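Long-range contacts in MaoC-like dehydratase (PDB 3KH8), which probably adds water to, or removes it from, the carbon-carbon double bond of an enoyl-CoA-like thioester: residues 51-56 against 140-145; 288-293 against 308-313. One frame throughout, in Å; residues are numbered along the deposited sequence.

Interaction 1 and interaction 2 lie on opposite sides of the chain's centre, their own centres about 33 Å apart, and each joins an antiparallel strand pair of one extensive sheet. Both are partly buried. Interaction 1 falls in the hydratase 2 N-terminal region and pairs strands far apart in sequence; its grip is mainly backbone hydrogen bonding, with a tyrosine laid over glycines and a single threonine hydroxyl pair. Interaction 2 falls in the MaoC-like region and closes the open end of a hairpin, where the strands give way to loops. There carboxylates add to the main-chain bonds: a glutamate from each segment reaches across to the other, through a salt bridge and a threonine.

Interaction 1. Residues 51-56 against 140-145; sequences TATYNQ and GGTLTG
Tyr54 lays its ring over the backbone of Gly140 and Gly141, at the end of an antiparallel pairing between 51-54 and 141-145. CG stands between the backbone N and the carbonyl carbon (chi1 66°), which swings the ring across the neighbouring strand. From CB outward, CG and CD2 meet Gly141 O, CD2 at 3.5 Å; on the other side CD1 and CE1 run beside Gly140, with Tyr54 CE1 3.5 Å from Gly140 CA. CE2 and CZ lie against the peptide, and Gly141 N sits over one face near the rim, 3.4 Å from Tyr54 CZ. The OH passes on to a hydrogen bond with Asp137 O. Glycine suits position 141 because a CB there would collide with this hydroxyl.

In the main chain, Tyr54 N and O both bond Gly141, and Ala52 pairs likewise with Leu143, Leu143 N lying 2.7 Å from Ala52 O. Ala52 and Leu143 share the tyrosine's face of the sheet and pack on Leu91 and Phe167, where small and branched aliphatic groups fit. On the other face Thr53 OG1 and Thr142 OG1 are hydrogen-bonded at 3.1 Å; each lies beside its own backbone N, and Gln96 also bonds Thr53 OG1. Next to them the methyls Thr51 CG2 and Thr142 CG2 touch at 3.6 Å. Beta-branched threonine suits this more exposed face, offering a methyl for packing and a hydroxyl for bonding.

The chemistry implies a pairing fixed chiefly by main-chain bonds, with aliphatic side chains and the tyrosine ring on one face, and threonine hydroxyls and methyls on the other.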
loop_
_atom_site.group_PDB
_atom_site.type_symbol
_atom_site.label_atom_id
_atom_site.label_comp_id
_atom_site.label_asym_id
_atom_site.label_seq_id
_atom_site.Cartn_x
_atom_site.Cartn_y
_atom_site.Cartn_z
ATOM N N THR A 51 16.924 15.085 6.918
ATOM C CA THR A 51 17.198 13.660 6.916
ATOM C C THR A 51 15.989 12.908 6.376
ATOM O O THR A 51 14.846 13.258 6.670
ATOM C CB THR A 51 17.551 13.167 8.336
ATOM O OG1 THR A 51 18.603 13.983 8.861
ATOM C CG2 THR A 51 18.022 11.727 8.314
ATOM N N ALA A 52 16.256 11.887 5.570
ATOM C CA ALA A 52 15.204 11.022 5.049
ATOM C C ALA A 52 15.531 9.571 5.363
ATOM O O ALA A 52 16.682 9.137 5.243
ATOM C CB ALA A 52 15.027 11.225 3.551
ATOM N N THR A 53 14.510 8.829 5.772
ATOM C CA THR A 53 14.662 7.431 6.151
ATOM C C THR A 53 13.538 6.615 5.527
ATOM O O THR A 53 12.383 7.039 5.520
ATOM C CB THR A 53 14.665 7.281 7.696
ATOM O OG1 THR A 53 15.796 7.979 8.233
ATOM C CG2 THR A 53 14.739 5.816 8.123
ATOM N N TYR A 54 13.900 5.460 4.979
ATOM C CA TYR A 54 12.942 4.512 4.420
ATOM C C TYR A 54 13.316 3.121 4.919
ATOM O O TYR A 54 14.495 2.842 5.158
ATOM C CB TYR A 54 12.984 4.539 2.880
ATOM C CG TYR A 54 14.298 4.041 2.310
ATOM C CD1 TYR A 54 14.449 2.714 1.895
ATOM C CD2 TYR A 54 15.401 4.889 2.214
ATOM C CE1 TYR A 54 15.657 2.253 1.394
ATOM C CE2 TYR A 54 16.611 4.436 1.714
ATOM C CZ TYR A 54 16.736 3.122 1.310
ATOM O OH TYR A 54 17.943 2.680 0.821
ATOM N N ASN A 55 12.320 2.255 5.080
ATOM C CA ASN A 55 12.592 0.837 5.316
ATOM C C ASN A 55 12.138 -0.020 4.133
ATOM O O ASN A 55 11.600 0.509 3.156
ATOM C CB ASN A 55 12.033 0.349 6.672
ATOM C CG ASN A 55 10.514 0.476 6.795
ATOM O OD1 ASN A 55 9.774 0.368 5.817
ATOM N ND2 ASN A 55 10.045 0.683 8.023
ATOM N N GLN A 56 12.383 -1.329 4.207
ATOM C CA GLN A 56 11.970 -2.255 3.152
ATOM C C GLN A 56 10.483 -2.158 2.843
ATOM O O GLN A 56 10.084 -2.154 1.678
ATOM C CB GLN A 56 12.282 -3.695 3.538
ATOM C CG GLN A 56 13.693 -4.113 3.281
ATOM C CD GLN A 56 13.816 -5.605 3.098
ATOM O OE1 GLN A 56 13.113 -6.382 3.750
ATOM N NE2 GLN A 56 14.702 -6.016 2.200
ATOM N N GLY A 140 16.815 -0.940 3.353
ATOM C CA GLY A 140 16.491 0.268 4.107
ATOM C C GLY A 140 17.694 1.187 4.173
ATOM O O GLY A 140 18.812 0.772 3.864
ATOM N N GLY A 141 17.469 2.437 4.563
ATOM C CA GLY A 141 18.556 3.405 4.631
ATOM C C GLY A 141 18.171 4.765 5.170
ATOM O O GLY A 141 16.993 5.103 5.273
ATOM N N THR A 142 19.189 5.541 5.513
ATOM C CA THR A 142 19.018 6.898 5.993
ATOM C C THR A 142 19.910 7.799 5.146
ATOM O O THR A 142 21.085 7.505 4.941
ATOM C CB THR A 142 19.375 7.010 7.496
ATOM O OG1 THR A 142 18.399 6.301 8.267
ATOM C CG2 THR A 142 19.397 8.461 7.950
ATOM N N LEU A 143 19.331 8.888 4.652
ATOM C CA LEU A 143 20.026 9.784 3.737
ATOM C C LEU A 143 19.956 11.219 4.216
ATOM O O LEU A 143 18.998 11.613 4.884
ATOM C CB LEU A 143 19.415 9.692 2.334
ATOM C CG LEU A 143 19.362 8.332 1.631
ATOM C CD1 LEU A 143 18.443 8.413 0.433
ATOM C CD2 LEU A 143 20.753 7.860 1.210
ATOM N N THR A 144 20.983 11.993 3.875
ATOM C CA THR A 144 20.959 13.434 4.059
ATOM C C THR A 144 20.420 14.085 2.786
ATOM O O THR A 144 20.930 13.841 1.691
ATOM C CB THR A 144 22.369 13.989 4.381
ATOM O OG1 THR A 144 22.813 13.461 5.633
ATOM C CG2 THR A 144 22.350 15.510 4.470
ATOM N N GLY A 145 19.381 14.897 2.940
ATOM C CA GLY A 145 18.833 15.672 1.834
ATOM C C GLY A 145 19.259 17.126 1.909
ATOM O O GLY A 145 19.178 17.749 2.970
#

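Interaction 2. Residues 288-293 against 308-313; sequences GETIQT and VVKERG
Glu289 and Arg312 meet side-on: the guanidinium offers NE and NH2 to the two carboxylate oxygens, one to each. Arg312 NE lies 2.7 Å from Glu289 OE2 with a nearly straight bond (179°), and Arg312 NH2 is equally close, at 2.7 Å, to Glu289 OE1. Both oxygens use their syn lone pairs, and the two planes are only 12° apart, so this bidentate salt bridge fixes their relative rotation. Each has a second partner, Phe286 N for Glu289 OE1 and Pro284 O for Arg312 NH2. The carboxylate also rests on the methyls of Val309, with Val309 CG2 3.5 Å from Glu289 OE1.

Glu311 reaches back the other way, its chain bent at chi2 (84°) to bring the carboxylate up to Thr290. Thr290 N gives a bond of 2.8 Å to Glu311 OE1, while Thr290 OG1 donates to Glu311 OE2 at 2.7 Å; threonine suits the place because backbone and hydroxyl can serve one carboxylate. A water donates to Glu311 OE2 and also to Gly288 O.

Main-chain bonds extend just past the strands. Thr290 O accepts from Lys310 N at 2.8 Å, and Gln292 and Val308 exchange N-H and C=O in both directions. On Val308's face, the Gln292 side chain crosses the lysine chain at about a right angle, with Gln292 NE2 3.4 Å from Lys310 CG, while Lys310 NZ goes on to a salt bridge with Glu212. Ile291 and Val309 share the other face and both pack on Ile316.

This is the open end of the antiparallel beta hairpin 290-297/302-309, within the curved sheet of a hot dog fold.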
loop_
_atom_site.group_PDB
_atom_site.type_symbol
_atom_site.label_atom_id
_atom_site.label_comp_id
_atom_site.label_asym_id
_atom_site.label_seq_id
_atom_site.Cartn_x
_atom_site.Cartn_y
_atom_site.Cartn_z
ATOM N N GLY A 288 -7.947 5.132 -12.711
ATOM C CA GLY A 288 -8.845 4.281 -13.488
ATOM C C GLY A 288 -8.549 4.300 -14.976
ATOM O O GLY A 288 -8.940 3.387 -15.703
ATOM N N GLU A 289 -7.855 5.341 -15.432
ATOM C CA GLU A 289 -7.499 5.467 -16.840
ATOM C C GLU A 289 -6.278 4.621 -17.190
ATOM O O GLU A 289 -5.459 4.295 -16.314
ATOM C CB GLU A 289 -7.280 6.940 -17.215
ATOM C CG GLU A 289 -8.555 7.780 -17.116
ATOM C CD GLU A 289 -8.405 9.178 -17.691
ATOM O OE1 GLU A 289 -7.399 9.860 -17.398
ATOM O OE2 GLU A 289 -9.310 9.595 -18.436
ATOM N N THR A 290 -6.175 4.260 -18.469
ATOM C CA THR A 290 -5.068 3.455 -18.972
ATOM C C THR A 290 -3.923 4.350 -19.438
ATOM O O THR A 290 -4.116 5.230 -20.288
ATOM C CB THR A 290 -5.523 2.532 -20.129
ATOM O OG1 THR A 290 -6.625 1.730 -19.688
ATOM C CG2 THR A 290 -4.387 1.617 -20.588
ATOM N N ILE A 291 -2.739 4.124 -18.874
ATOM C CA ILE A 291 -1.553 4.898 -19.235
ATOM C C ILE A 291 -0.695 4.129 -20.231
ATOM O O ILE A 291 -0.158 3.063 -19.907
ATOM C CB ILE A 291 -0.705 5.292 -17.998
ATOM C CG1 ILE A 291 -1.504 6.219 -17.071
ATOM C CG2 ILE A 291 0.617 5.955 -18.438
ATOM C CD1 ILE A 291 -0.808 6.540 -15.729
ATOM N N GLN A 292 -0.578 4.680 -21.439
ATOM C CA GLN A 292 0.276 4.121 -22.486
ATOM C C GLN A 292 1.617 4.834 -22.486
ATOM O O GLN A 292 1.665 6.066 -22.528
ATOM C CB GLN A 292 -0.359 4.306 -23.869
ATOM C CG GLN A 292 -1.688 3.604 -24.087
ATOM C CD GLN A 292 -2.383 4.072 -25.361
ATOM O OE1 GLN A 292 -2.538 5.272 -25.596
ATOM N NE2 GLN A 292 -2.809 3.126 -26.182
ATOM N N THR A 293 2.701 4.068 -22.460
ATOM C CA THR A 293 4.033 4.649 -22.581
ATOM C C THR A 293 4.584 4.403 -23.992
ATOM O O THR A 293 4.774 3.251 -24.403
ATOM C CB THR A 293 4.999 4.125 -21.481
ATOM O OG1 THR A 293 4.437 4.384 -20.187
ATOM C CG2 THR A 293 6.353 4.815 -21.570
ATOM N N VAL A 308 0.591 8.552 -22.246
ATOM C CA VAL A 308 -0.665 9.012 -22.825
ATOM C C VAL A 308 -1.830 8.268 -22.184
ATOM O O VAL A 308 -1.737 7.068 -21.940
ATOM C CB VAL A 308 -0.686 8.779 -24.366
ATOM C CG1 VAL A 308 -1.955 9.355 -24.996
ATOM C CG2 VAL A 308 0.557 9.385 -25.029
ATOM N N VAL A 309 -2.917 8.982 -21.900
ATOM C CA VAL A 309 -4.153 8.335 -21.468
ATOM C C VAL A 309 -4.849 7.757 -22.696
ATOM O O VAL A 309 -5.261 8.498 -23.602
ATOM C CB VAL A 309 -5.089 9.293 -20.685
ATOM C CG1 VAL A 309 -6.489 8.708 -20.560
ATOM C CG2 VAL A 309 -4.520 9.579 -19.303
ATOM N N LYS A 310 -4.951 6.430 -22.720
ATOM C CA LYS A 310 -5.523 5.689 -23.849
ATOM C C LYS A 310 -6.959 6.114 -24.166
ATOM O O LYS A 310 -7.319 6.296 -25.334
ATOM C CB LYS A 310 -5.467 4.183 -23.567
ATOM C CG LYS A 310 -5.903 3.302 -24.731
ATOM C CD LYS A 310 -5.711 1.836 -24.408
ATOM C CE LYS A 310 -6.048 0.962 -25.596
ATOM N NZ LYS A 310 -5.921 -0.476 -25.234
ATOM N N GLU A 311 -7.762 6.293 -23.122
ATOM C CA GLU A 311 -9.194 6.550 -23.278
ATOM C C GLU A 311 -9.505 7.909 -23.909
ATOM O O GLU A 311 -10.569 8.089 -24.503
ATOM C CB GLU A 311 -9.925 6.403 -21.935
ATOM C CG GLU A 311 -10.008 4.962 -21.400
ATOM C CD GLU A 311 -8.767 4.516 -20.621
ATOM O OE1 GLU A 311 -7.796 5.299 -20.504
ATOM O OE2 GLU A 311 -8.767 3.370 -20.121
ATOM N N ARG A 312 -8.573 8.856 -23.786
ATOM C CA ARG A 312 -8.796 10.231 -24.239
ATOM C C ARG A 312 -7.765 10.708 -25.258
ATOM O O ARG A 312 -7.886 11.814 -25.799
ATOM C CB ARG A 312 -8.825 11.189 -23.040
ATOM C CG ARG A 312 -10.015 10.988 -22.106
ATOM C CD ARG A 312 -10.050 12.010 -20.976
ATOM N NE ARG A 312 -9.027 11.756 -19.961
ATOM C CZ ARG A 312 -7.969 12.532 -19.736
ATOM N NH1 ARG A 312 -7.774 13.636 -20.450
ATOM N NH2 ARG A 312 -7.099 12.204 -18.787
ATOM N N GLY A 313 -6.750 9.884 -25.507
ATOM C CA GLY A 313 -5.638 10.245 -26.388
ATOM C C GLY A 313 -4.862 11.469 -25.929
ATOM O O GLY A 313 -4.238 12.152 -26.739
HETATM O O HOH W 1 -10.464 3.338 -17.966
#